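Local coordinates for N-acetylmuramoyl-l-alanine amidase (Bartonella henselae, PDB 3NE8), which probably cleaves the amide bond between N-acetylmuramic acid and L-alanine in peptidoglycan, as a zinc-dependent hydrolase that remodels the bacterial cell wall during division, at residues V31-A36 / V51-D56; K69-D74 / A181-S186; A94-I99 / V187-G192; S162-I167 / K210-S215. One frame throughout, in Å; residues are numbered along the deposited sequence. Where two conformers were deposited one is given.

Contact 1: V31-A36 / V51-D56; sequences VTLAFA and VALTRD
Leu33 and Asp56 bring their CA atoms to 7.2 Å, and one helical turn on Ala36 and Leu53 do so at 7.5 Å, where helix residues 31-36 pass the end of strand 49-53 and the turn behind it. Leu33 has the largest share of the packing. Its CG stands opposite the backbone N (chi1 -179°), and the two methyls take different partners: CD1 rests 3.8 Å from Arg55 O and also nears the Asp56 carboxylate, while CD2 lies 3.9 Å from Arg55 NH1, approaching the guanidinium obliquely. Arg55 O is buried and finds no hydrogen-bond partner in the model. One turn further along the helix, Leu53 CD2 meets the methyl of Ala36, CB to CD2 4.0 Å. From CG onward the Arg55 chain runs straight out to NE and crosses Thr32 at about a right angle, leaving NH2 3.4 Å from Thr32 OG1. Several carbonyls grip this guanidinium and fix its rotation: NE bonds Pro11 O, NH2 bonds both Gly12 O and Lys29 O, and NH1 bonds Ser57 O. Thr32 OG1 also turns to Gly12 O, so hydroxyl and guanidinium share an acceptor. At the helix side Asp56 is paired with Arg37 and Arg40 in salt bridges. Arg55, bonded to carbonyls next to the zinc ligands His13 and Glu28, is placed to act as a second-shell residue joining the end of strand 5-11 to the start of helix 28-45. The packing belongs to the beta-alpha-beta unit of strand 5-11, helix 28-45 and strand 49-53.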
loop_
_atom_site.group_PDB
_atom_site.type_symbol
_atom_site.label_atom_id
_atom_site.label_comp_id
_atom_site.label_asym_id
_atom_site.label_seq_id
_atom_site.Cartn_x
_atom_site.Cartn_y
_atom_site.Cartn_z
ATOM N N VAL A 31 -10.546 23.928 -16.557
ATOM C CA VAL A 31 -10.824 22.504 -16.463
ATOM C C VAL A 31 -10.395 21.961 -15.100
ATOM O O VAL A 31 -11.111 21.161 -14.490
ATOM C CB VAL A 31 -10.081 21.718 -17.579
ATOM C CG1 VAL A 31 -10.154 20.205 -17.340
ATOM C CG2 VAL A 31 -10.631 22.081 -18.948
ATOM N N THR A 32 -9.219 22.359 -14.634
ATOM C CA THR A 32 -8.731 21.788 -13.383
ATOM C C THR A 32 -9.587 22.243 -12.187
ATOM O O THR A 32 -9.834 21.453 -11.277
ATOM C CB THR A 32 -7.263 22.138 -13.120
ATOM O OG1 THR A 32 -7.144 23.563 -12.978
ATOM C CG2 THR A 32 -6.356 21.620 -14.245
ATOM N N LEU A 33 -10.024 23.509 -12.183
ATOM C CA LEU A 33 -10.900 24.009 -11.123
ATOM C C LEU A 33 -12.238 23.274 -11.165
ATOM O O LEU A 33 -12.751 22.856 -10.122
ATOM C CB LEU A 33 -11.079 25.526 -11.234
ATOM C CG LEU A 33 -11.944 26.203 -10.169
ATOM C CD1 LEU A 33 -11.385 25.972 -8.772
ATOM C CD2 LEU A 33 -12.055 27.692 -10.452
ATOM N N ALA A 34 -12.794 23.093 -12.365
ATOM C CA ALA A 34 -14.074 22.398 -12.492
ATOM C C ALA A 34 -13.933 20.956 -12.014
ATOM O O ALA A 34 -14.815 20.400 -11.359
ATOM C CB ALA A 34 -14.573 22.439 -13.938
ATOM N N PHE A 35 -12.832 20.315 -12.386
ATOM C CA PHE A 35 -12.610 18.939 -11.961
ATOM C C PHE A 35 -12.446 18.855 -10.443
ATOM O O PHE A 35 -12.996 17.954 -9.801
ATOM C CB PHE A 35 -11.407 18.318 -12.668
ATOM C CG PHE A 35 -11.289 16.842 -12.416
ATOM C CD1 PHE A 35 -11.953 15.940 -13.232
ATOM C CD2 PHE A 35 -10.582 16.366 -11.325
ATOM C CE1 PHE A 35 -11.877 14.577 -12.991
ATOM C CE2 PHE A 35 -10.508 14.997 -11.076
ATOM C CZ PHE A 35 -11.159 14.112 -11.914
ATOM N N ALA A 36 -11.666 19.764 -9.870
ATOM C CA ALA A 36 -11.475 19.787 -8.425
ATOM C C ALA A 36 -12.808 19.946 -7.707
ATOM O O ALA A 36 -13.048 19.286 -6.688
ATOM C CB ALA A 36 -10.512 20.897 -8.020
ATOM N N VAL A 51 -12.480 18.073 2.893
ATOM C CA VAL A 51 -11.795 18.501 1.682
ATOM C C VAL A 51 -11.542 19.992 1.695
ATOM O O VAL A 51 -12.410 20.767 2.097
ATOM C CB VAL A 51 -12.671 18.224 0.450
ATOM C CG1 VAL A 51 -11.944 18.613 -0.837
ATOM C CG2 VAL A 51 -13.092 16.771 0.416
ATOM N N ALA A 52 -10.368 20.402 1.239
ATOM C CA ALA A 52 -10.101 21.807 0.971
ATOM C C ALA A 52 -9.425 21.915 -0.385
ATOM O O ALA A 52 -8.764 20.976 -0.836
ATOM C CB ALA A 52 -9.224 22.418 2.053
ATOM N N LEU A 53 -9.612 23.050 -1.044
ATOM C CA LEU A 53 -8.937 23.359 -2.295
ATOM C C LEU A 53 -7.855 24.421 -2.057
ATOM O O LEU A 53 -8.042 25.322 -1.230
ATOM C CB LEU A 53 -9.947 23.870 -3.330
ATOM C CG LEU A 53 -10.621 22.828 -4.223
ATOM C CD1 LEU A 53 -11.363 21.754 -3.420
ATOM C CD2 LEU A 53 -11.568 23.499 -5.212
ATOM N N THR A 54 -6.736 24.330 -2.773
ATOM C CA THR A 54 -5.722 25.379 -2.686
ATOM C C THR A 54 -6.270 26.727 -3.180
ATOM O O THR A 54 -5.894 27.772 -2.662
ATOM C CB THR A 54 -4.459 25.017 -3.474
ATOM O OG1 THR A 54 -4.832 24.749 -4.823
ATOM C CG2 THR A 54 -3.763 23.795 -2.859
ATOM N N ARG A 55 -7.089 26.683 -4.227
ATOM C CA ARG A 55 -7.837 27.838 -4.716
ATOM C C ARG A 55 -9.227 27.363 -5.075
ATOM O O ARG A 55 -9.404 26.254 -5.595
ATOM C CB ARG A 55 -7.177 28.467 -5.946
ATOM C CG ARG A 55 -7.199 27.583 -7.199
ATOM C CD ARG A 55 -6.462 28.237 -8.355
ATOM N NE ARG A 55 -6.393 27.411 -9.563
ATOM C CZ ARG A 55 -7.233 27.496 -10.592
ATOM N NH1 ARG A 55 -8.250 28.350 -10.557
ATOM N NH2 ARG A 55 -7.055 26.736 -11.661
ATOM N N ASP A 56 -10.215 28.204 -4.778
ATOM C CA ASP A 56 -11.591 27.968 -5.209
ATOM C C ASP A 56 -12.092 29.190 -5.966
ATOM O O ASP A 56 -13.245 29.618 -5.829
ATOM C CB ASP A 56 -12.497 27.621 -4.030
ATOM C CG ASP A 56 -13.777 26.928 -4.460
ATOM O OD1 ASP A 56 -14.680 26.820 -3.614
ATOM O OD2 ASP A 56 -13.888 26.514 -5.634
#

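Contact 2: K69-D74 / A181-S186; sequences KAQEFD and APDVPS
A Schellman motif, with Asp74 at positive phi, closes the last turn of helix 63-72, and Gln71 in that turn reaches across to Asp183 in the loop that leads into strand 186-190. The Gln71 chain is extended beyond CG (chi2 172°), carrying its amide out from the helix to the loop. Gln71 NE2 donates to Asp183 OD2 at 2.9 Å along an almost straight line (177° at the hydrogen). The acceptor lies in the plane of the amide, whereas the donor comes to the syn side of the carboxylate, somewhat out of its plane; the amide and carboxylate planes are 74° apart. The same NE2 passes Pro182 CD at 3.6 Å. Nearer the helix, Gln71 CG packs on the Val184 methyl CG2 at 4.2 Å, and Phe78 of strand 77-82 lies against both Ala70 and Val184. Pro182 is backed from elsewhere by Leu137 and Arg141 of helix 135-161. A water donates to Asp183 OD1 at 2.9 Å and, weakly, to Gln71 O at 3.3 Å. Asp183 is therefore held through both carboxylate oxygens, one by a neutral amide and one by water, and the water supplies hydrogens to two acceptors that could not bond each other directly; this is consistent with an ionised carboxylate at the protein surface.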
loop_
_atom_site.group_PDB
_atom_site.type_symbol
_atom_site.label_atom_id
_atom_site.label_comp_id
_atom_site.label_asym_id
_atom_site.label_seq_id
_atom_site.Cartn_x
_atom_site.Cartn_y
_atom_site.Cartn_z
ATOM N N LYS A 69 -0.233 25.224 1.697
ATOM C CA LYS A 69 -1.645 25.102 2.050
ATOM C C LYS A 69 -1.991 23.673 2.468
ATOM O O LYS A 69 -2.751 23.468 3.412
ATOM C CB LYS A 69 -2.536 25.584 0.901
ATOM C CG LYS A 69 -2.508 27.100 0.704
ATOM C CD LYS A 69 -3.287 27.510 -0.543
ATOM C CE LYS A 69 -3.300 29.023 -0.751
ATOM N NZ LYS A 69 -3.903 29.748 0.401
ATOM N N ALA A 70 -1.422 22.684 1.789
ATOM C CA ALA A 70 -1.648 21.294 2.160
ATOM C C ALA A 70 -1.128 21.031 3.577
ATOM O O ALA A 70 -1.795 20.375 4.374
ATOM C CB ALA A 70 -0.976 20.367 1.155
ATOM N N GLN A 71 0.062 21.536 3.880
ATOM C CA GLN A 71 0.652 21.352 5.200
ATOM C C GLN A 71 -0.121 22.094 6.284
ATOM O O GLN A 71 -0.334 21.565 7.369
ATOM C CB GLN A 71 2.114 21.790 5.188
ATOM C CG GLN A 71 2.983 20.938 4.282
ATOM C CD GLN A 71 4.373 21.491 4.138
ATOM O OE1 GLN A 71 4.555 22.682 3.887
ATOM N NE2 GLN A 71 5.371 20.634 4.301
ATOM N N GLU A 72 -0.535 23.322 5.999
ATOM C CA GLU A 72 -1.306 24.114 6.954
ATOM C C GLU A 72 -2.625 23.437 7.319
ATOM O O GLU A 72 -3.127 23.587 8.438
ATOM C CB GLU A 72 -1.560 25.517 6.396
ATOM C CG GLU A 72 -0.307 26.377 6.329
ATOM C CD GLU A 72 -0.517 27.681 5.574
ATOM O OE1 GLU A 72 0.285 28.615 5.783
ATOM O OE2 GLU A 72 -1.473 27.772 4.774
ATOM N N PHE A 73 -3.183 22.690 6.368
ATOM C CA PHE A 73 -4.453 21.989 6.563
ATOM C C PHE A 73 -4.253 20.662 7.303
ATOM O O PHE A 73 -5.227 19.966 7.599
ATOM C CB PHE A 73 -5.096 21.712 5.193
ATOM C CG PHE A 73 -6.560 21.344 5.250
ATOM C CD1 PHE A 73 -7.503 22.289 5.606
ATOM C CD2 PHE A 73 -6.996 20.078 4.893
ATOM C CE1 PHE A 73 -8.858 21.968 5.648
ATOM C CE2 PHE A 73 -8.346 19.758 4.918
ATOM C CZ PHE A 73 -9.275 20.704 5.297
ATOM N N ASP A 74 -3.006 20.280 7.575
ATOM C CA ASP A 74 -2.721 18.951 8.116
ATOM C C ASP A 74 -3.300 17.869 7.206
ATOM O O ASP A 74 -3.927 16.912 7.663
ATOM C CB ASP A 74 -3.240 18.810 9.553
ATOM C CG ASP A 74 -2.409 19.588 10.554
ATOM O OD1 ASP A 74 -1.231 19.887 10.256
ATOM O OD2 ASP A 74 -2.931 19.901 11.639
ATOM N N ALA A 181 6.040 18.150 -0.736
ATOM C CA ALA A 181 5.745 18.083 0.703
ATOM C C ALA A 181 6.444 16.857 1.308
ATOM O O ALA A 181 6.212 15.736 0.859
ATOM C CB ALA A 181 4.246 17.996 0.951
ATOM N N PRO A 182 7.292 17.047 2.332
ATOM C CA PRO A 182 7.975 15.873 2.896
ATOM C C PRO A 182 7.046 15.022 3.759
ATOM O O PRO A 182 7.351 13.857 4.046
ATOM C CB PRO A 182 9.066 16.495 3.778
ATOM C CG PRO A 182 8.528 17.844 4.144
ATOM C CD PRO A 182 7.801 18.307 2.898
ATOM N N ASP A 183 5.921 15.614 4.156
ATOM C CA ASP A 183 5.044 15.067 5.190
ATOM C C ASP A 183 3.595 14.853 4.750
ATOM O O ASP A 183 2.743 14.504 5.565
ATOM C CB ASP A 183 5.072 15.968 6.440
ATOM C CG ASP A 183 4.667 17.418 6.151
ATOM O OD1 ASP A 183 4.242 18.103 7.110
ATOM O OD2 ASP A 183 4.779 17.873 4.999
ATOM N N VAL A 184 3.313 15.068 3.469
ATOM C CA VAL A 184 1.968 14.850 2.943
ATOM C C VAL A 184 2.065 14.016 1.672
ATOM O O VAL A 184 2.680 14.449 0.702
ATOM C CB VAL A 184 1.246 16.184 2.605
ATOM C CG1 VAL A 184 -0.154 15.904 2.097
ATOM C CG2 VAL A 184 1.229 17.125 3.798
ATOM N N PRO A 185 1.458 12.819 1.666
ATOM C CA PRO A 185 1.464 12.013 0.440
ATOM C C PRO A 185 0.875 12.839 -0.694
ATOM O O PRO A 185 -0.175 13.466 -0.488
ATOM C CB PRO A 185 0.558 10.825 0.800
ATOM C CG PRO A 185 0.715 10.702 2.291
ATOM C CD PRO A 185 0.791 12.128 2.785
ATOM N N SER A 186 1.523 12.849 -1.858
ATOM C CA SER A 186 1.181 13.771 -2.937
ATOM C C SER A 186 1.268 13.091 -4.287
ATOM O O SER A 186 2.256 12.384 -4.572
ATOM C CB SER A 186 2.148 14.969 -2.937
ATOM O OG SER A 186 2.076 15.714 -1.730
HETATM O O HOH W 1 1.412 18.741 7.302
#

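Contact 3: A94-I99 / V187-G192; sequences ATVYTI and VLIEIG
Tyr97 lies side by side with Leu188, both pointing the same way; its CD2 touches the Leu188 methyl CD2, which lies well off the ring plane, at 3.9 Å, while Leu188 O meets the ring edge in its plane. At the same edge, Tyr97 CE2 meets Glu190 CG at 3.6 Å. The Glu190 chain bends at chi2 (-75°), and its carboxylate stands nearly perpendicular to the ring; OE1 accepts a bond from the backbone N of Asp84. Since Asp84 and the nearby His82, which Leu188 and Glu190 also touch, are zinc ligands, Glu190 stands in the second shell, its side chain about 5 Å from the metal. The hydroxyl of Tyr97 bonds that of Tyr193, to which Thr95 OG1 is bonded too, and Phe176 meets the tyrosine ring edge-to-face. The pair joins strand 186-190, the last of four parallel strands in a mixed six-stranded sheet, to strand 94-99, which runs against it (159°) and lies next to the edge strand 170-174. Thr95 with Glu190 and Tyr97 with Leu188 are hydrogen-bonded pairs, and Val96 with Ile189 is the non-hydrogen-bonded pair between them. Tyr97 N reaches Leu188 O at 2.8 Å, and Leu188 N returns to Tyr97 O at 2.9 Å; the other pair is closed by Thr95 N to Glu190 O at 3.1 Å and Glu190 N to Thr95 O at 2.9 Å. On the Val96 and Ile189 face, Val96 CG1 leans on Val187 CB at 3.8 Å. Helix 135-161 covers Val96 through Ala152 and Val155, while helix 206-227 reaches Ile189 through Met212 and Ile216.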
loop_
_atom_site.group_PDB
_atom_site.type_symbol
_atom_site.label_atom_id
_atom_site.label_comp_id
_atom_site.label_asym_id
_atom_site.label_seq_id
_atom_site.Cartn_x
_atom_site.Cartn_y
_atom_site.Cartn_z
ATOM N N ALA A 94 -5.577 9.244 -18.950
ATOM C CA ALA A 94 -5.289 9.611 -17.571
ATOM C C ALA A 94 -3.918 9.085 -17.152
ATOM O O ALA A 94 -3.515 7.987 -17.547
ATOM C CB ALA A 94 -6.379 9.092 -16.643
ATOM N N THR A 95 -3.210 9.880 -16.353
ATOM C CA THR A 95 -1.880 9.536 -15.867
ATOM C C THR A 95 -1.757 10.005 -14.427
ATOM O O THR A 95 -2.319 11.042 -14.055
ATOM C CB THR A 95 -0.770 10.274 -16.664
ATOM O OG1 THR A 95 -1.076 10.266 -18.062
ATOM C CG2 THR A 95 0.589 9.628 -16.460
ATOM N N VAL A 96 -1.009 9.259 -13.618
ATOM C CA VAL A 96 -0.686 9.687 -12.260
ATOM C C VAL A 96 0.824 9.772 -12.108
ATOM O O VAL A 96 1.549 8.815 -12.438
ATOM C CB VAL A 96 -1.259 8.748 -11.185
ATOM C CG1 VAL A 96 -1.029 9.344 -9.798
ATOM C CG2 VAL A 96 -2.734 8.492 -11.416
ATOM N N TYR A 97 1.300 10.907 -11.616
ATOM C CA TYR A 97 2.718 11.127 -11.366
ATOM C C TYR A 97 3.004 11.241 -9.878
ATOM O O TYR A 97 2.252 11.864 -9.125
ATOM C CB TYR A 97 3.223 12.410 -12.046
ATOM C CG TYR A 97 3.129 12.393 -13.548
ATOM C CD1 TYR A 97 4.227 12.046 -14.324
ATOM C CD2 TYR A 97 1.946 12.723 -14.193
ATOM C CE1 TYR A 97 4.143 12.028 -15.712
ATOM C CE2 TYR A 97 1.852 12.707 -15.569
ATOM C CZ TYR A 97 2.951 12.356 -16.330
ATOM O OH TYR A 97 2.874 12.319 -17.713
ATOM N N THR A 98 4.105 10.625 -9.461
ATOM C CA THR A 98 4.673 10.839 -8.134
ATOM C C THR A 98 6.036 11.508 -8.289
ATOM O O THR A 98 6.558 11.600 -9.408
ATOM C CB THR A 98 4.811 9.518 -7.363
ATOM O OG1 THR A 98 5.424 8.528 -8.201
ATOM C CG2 THR A 98 3.441 9.025 -6.959
ATOM N N ILE A 99 6.621 11.964 -7.186
ATOM C CA ILE A 99 7.870 12.704 -7.267
ATOM C C ILE A 99 9.071 11.765 -7.338
ATOM O O ILE A 99 9.061 10.667 -6.772
ATOM C CB ILE A 99 8.031 13.676 -6.085
ATOM C CG1 ILE A 99 9.103 14.728 -6.402
ATOM C CG2 ILE A 99 8.347 12.919 -4.799
ATOM C CD1 ILE A 99 9.150 15.886 -5.430
ATOM N N VAL A 187 0.262 13.323 -5.130
ATOM C CA VAL A 187 0.318 12.885 -6.514
ATOM C C VAL A 187 -0.154 14.007 -7.423
ATOM O O VAL A 187 -0.903 14.902 -6.997
ATOM C CB VAL A 187 -0.545 11.617 -6.778
ATOM C CG1 VAL A 187 -0.103 10.456 -5.891
ATOM C CG2 VAL A 187 -2.037 11.905 -6.602
ATOM N N LEU A 188 0.256 13.938 -8.683
ATOM C CA LEU A 188 -0.223 14.836 -9.718
ATOM C C LEU A 188 -0.988 13.996 -10.727
ATOM O O LEU A 188 -0.451 13.032 -11.286
ATOM C CB LEU A 188 0.948 15.575 -10.373
ATOM C CG LEU A 188 0.600 16.638 -11.420
ATOM C CD1 LEU A 188 1.671 17.718 -11.446
ATOM C CD2 LEU A 188 0.389 16.045 -12.800
ATOM N N ILE A 189 -2.255 14.325 -10.942
ATOM C CA ILE A 189 -3.080 13.568 -11.873
ATOM C C ILE A 189 -3.340 14.388 -13.114
ATOM O O ILE A 189 -3.844 15.511 -13.028
ATOM C CB ILE A 189 -4.420 13.158 -11.253
ATOM C CG1 ILE A 189 -4.173 12.285 -10.023
ATOM C CG2 ILE A 189 -5.283 12.421 -12.278
ATOM C CD1 ILE A 189 -5.438 11.806 -9.334
ATOM N N GLU A 190 -2.943 13.856 -14.266
ATOM C CA GLU A 190 -3.358 14.424 -15.540
ATOM C C GLU A 190 -4.683 13.779 -15.872
ATOM O O GLU A 190 -4.756 12.566 -16.085
ATOM C CB GLU A 190 -2.345 14.123 -16.647
ATOM C CG GLU A 190 -0.992 14.776 -16.451
ATOM C CD GLU A 190 -0.971 16.266 -16.735
ATOM O OE1 GLU A 190 -1.962 16.816 -17.265
ATOM O OE2 GLU A 190 0.072 16.892 -16.424
ATOM N N ILE A 191 -5.753 14.560 -15.870
ATOM C CA ILE A 191 -7.014 13.922 -16.172
ATOM C C ILE A 191 -7.078 13.592 -17.659
ATOM O O ILE A 191 -7.760 12.632 -18.026
ATOM C CB ILE A 191 -8.208 14.714 -15.691
ATOM C CG1 ILE A 191 -8.174 16.097 -16.320
ATOM C CG2 ILE A 191 -8.195 14.789 -14.172
ATOM C CD1 ILE A 191 -9.434 16.899 -16.104
ATOM N N GLY A 192 -6.317 14.326 -18.474
ATOM C CA GLY A 192 -6.111 14.046 -19.888
ATOM C C GLY A 192 -5.152 15.097 -20.415
ATOM O O GLY A 192 -4.770 15.998 -19.671
#

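Contact 4: S162-I167 / K210-S215; sequences SHINLI and KQMAAS
Ile164 and Met212 stand with CA atoms 7.1 Å apart, and Ser162 and Ser215 with theirs at 7.0 Å, as the turn following helix 135-161 runs past one face of helix 206-227. A Schellman motif with His163 at positive phi ends the first helix and turns the chain so that Ile164 points toward the second. Its extended CG1 branch (chi2 174°) drives CD1 against the helix backbone, 3.5 Å from Met212 CA and 3.9 Å from Met212 CB, with Ser215 CB also near. The selenomethionine chain, straight beyond CG, crosses the isoleucine at about a right angle. Toward the surface the two serine hydroxyls are 3.7 Å apart, OG to OG, and one water joins them, 2.6 Å from Ser162 OG and 2.7 Å from Ser215 OG. Ser162 OG is further anchored to Asn158 O in the last turn of its own helix. Leu159 of helix 135-161 packs on both Ile164 and Ser215, Met212 runs on to Phe35 of helix 28-45 and to Ala94 of strand 94-99, and Asn165 and Ile167 continue from the turn into backbone bonds with Ala94.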
loop_
_atom_site.group_PDB
_atom_site.type_symbol
_atom_site.label_atom_id
_atom_site.label_comp_id
_atom_site.label_asym_id
_atom_site.label_seq_id
_atom_site.Cartn_x
_atom_site.Cartn_y
_atom_site.Cartn_z
ATOM N N SER A 162 -12.959 1.093 -13.950
ATOM C CA SER A 162 -14.049 1.960 -14.396
ATOM C C SER A 162 -14.013 2.228 -15.900
ATOM O O SER A 162 -14.782 3.045 -16.408
ATOM C CB SER A 162 -14.025 3.281 -13.632
ATOM O OG SER A 162 -14.262 3.078 -12.250
ATOM N N HIS A 163 -13.120 1.540 -16.601
ATOM C CA HIS A 163 -12.985 1.673 -18.049
ATOM C C HIS A 163 -12.707 3.108 -18.487
ATOM O O HIS A 163 -13.134 3.534 -19.560
ATOM C CB HIS A 163 -14.222 1.126 -18.761
ATOM C CG HIS A 163 -14.572 -0.274 -18.364
ATOM N ND1 HIS A 163 -15.674 -0.575 -17.593
ATOM C CD2 HIS A 163 -13.955 -1.453 -18.615
ATOM C CE1 HIS A 163 -15.728 -1.880 -17.395
ATOM N NE2 HIS A 163 -14.696 -2.436 -18.004
ATOM N N ILE A 164 -11.996 3.847 -17.643
ATOM C CA ILE A 164 -11.510 5.172 -17.994
ATOM C C ILE A 164 -10.161 4.988 -18.663
ATOM O O ILE A 164 -9.292 4.294 -18.133
ATOM C CB ILE A 164 -11.374 6.039 -16.743
ATOM C CG1 ILE A 164 -12.768 6.298 -16.173
ATOM C CG2 ILE A 164 -10.654 7.343 -17.064
ATOM C CD1 ILE A 164 -12.779 7.008 -14.878
ATOM N N ASN A 165 -9.986 5.578 -19.838
ATOM C CA ASN A 165 -8.778 5.317 -20.608
ATOM C C ASN A 165 -7.530 5.872 -19.950
ATOM O O ASN A 165 -7.488 7.044 -19.555
ATOM C CB ASN A 165 -8.896 5.858 -22.031
ATOM C CG ASN A 165 -7.685 5.520 -22.866
ATOM O OD1 ASN A 165 -7.329 4.351 -23.010
ATOM N ND2 ASN A 165 -7.019 6.540 -23.395
ATOM N N LEU A 166 -6.520 5.016 -19.841
ATOM C CA LEU A 166 -5.241 5.353 -19.234
ATOM C C LEU A 166 -4.171 5.392 -20.308
ATOM O O LEU A 166 -4.230 4.633 -21.273
ATOM C CB LEU A 166 -4.860 4.296 -18.199
ATOM C CG LEU A 166 -5.700 4.229 -16.924
ATOM C CD1 LEU A 166 -5.663 2.840 -16.322
ATOM C CD2 LEU A 166 -5.201 5.253 -15.923
ATOM N N ILE A 167 -3.196 6.280 -20.149
ATOM C CA ILE A 167 -2.019 6.271 -21.005
ATOM C C ILE A 167 -1.221 5.000 -20.757
ATOM O O ILE A 167 -1.351 4.384 -19.705
ATOM C CB ILE A 167 -1.121 7.490 -20.714
ATOM C CG1 ILE A 167 -0.067 7.665 -21.806
ATOM C CG2 ILE A 167 -0.466 7.374 -19.335
ATOM C CD1 ILE A 167 0.698 8.965 -21.693
ATOM N N LYS A 210 -17.185 13.879 -14.139
ATOM C CA LYS A 210 -17.817 13.384 -12.922
ATOM C C LYS A 210 -17.523 11.897 -12.706
ATOM O O LYS A 210 -17.245 11.469 -11.586
ATOM C CB LYS A 210 -19.330 13.621 -12.978
ATOM C CG LYS A 210 -20.075 13.182 -11.729
ATOM C CD LYS A 210 -21.563 13.455 -11.864
ATOM C CE LYS A 210 -22.301 13.165 -10.568
ATOM N NZ LYS A 210 -23.714 13.633 -10.633
ATOM N N GLN A 211 -17.577 11.110 -13.772
ATOM C CA GLN A 211 -17.291 9.682 -13.658
ATOM C C GLN A 211 -15.850 9.439 -13.219
ATOM O O GLN A 211 -15.579 8.566 -12.389
ATOM C CB GLN A 211 -17.597 8.974 -14.974
ATOM C CG GLN A 211 -19.098 8.939 -15.264
ATOM C CD GLN A 211 -19.434 8.512 -16.678
ATOM O OE1 GLN A 211 -18.553 8.179 -17.467
ATOM N NE2 GLN A 211 -20.722 8.522 -17.004
HETATM N N MSE A 212 -14.916 10.221 -13.746
HETATM C CA MSE A 212 -13.534 10.074 -13.324
HETATM C C MSE A 212 -13.361 10.519 -11.880
HETATM O O MSE A 212 -12.650 9.870 -11.106
HETATM C CB MSE A 212 -12.573 10.829 -14.245
HETATM C CG MSE A 212 -11.124 10.645 -13.846
HETATM SE SE MSE A 212 -9.872 11.353 -15.164
HETATM C CE MSE A 212 -8.223 11.103 -14.178
ATOM N N ALA A 213 -13.992 11.633 -11.517
ATOM C CA ALA A 213 -13.932 12.104 -10.144
ATOM C C ALA A 213 -14.494 11.063 -9.177
ATOM O O ALA A 213 -13.953 10.866 -8.090
ATOM C CB ALA A 213 -14.671 13.438 -10.012
ATOM N N ALA A 214 -15.575 10.395 -9.568
ATOM C CA ALA A 214 -16.171 9.369 -8.717
ATOM C C ALA A 214 -15.193 8.226 -8.464
ATOM O O ALA A 214 -15.120 7.691 -7.348
ATOM C CB ALA A 214 -17.456 8.848 -9.317
ATOM N N SER A 215 -14.438 7.843 -9.494
ATOM C CA SER A 215 -13.457 6.777 -9.352
ATOM C C SER A 215 -12.338 7.214 -8.408
ATOM O O SER A 215 -11.913 6.463 -7.524
ATOM C CB SER A 215 -12.887 6.417 -10.722
ATOM O OG SER A 215 -11.896 5.406 -10.604
HETATM O O HOH W 2 -13.411 3.309 -9.795
#

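The four contacts are spread round the mixed beta-sheet of one amidase domain. Contact 3 lies nearest the chain centre, about 15, 17 and 12 Å between centres from contacts 1, 2 and 4, and touches all three. Contact 1 precedes the others in series, whereas contacts 2, 3 and 4 interleave: segments 69-74, 94-99 and 162-167 come first, then 181-186, 187-192 and 210-215. Residues 181-186 run directly into strand 186-190, and Phe35 links contacts 1 and 4 by packing on helix 206-227. Contacts 2 and 4 lie on opposite sides of the chain's centre, with their own centres about 25 Å apart, while contacts 1 and 3 both approach the zinc site.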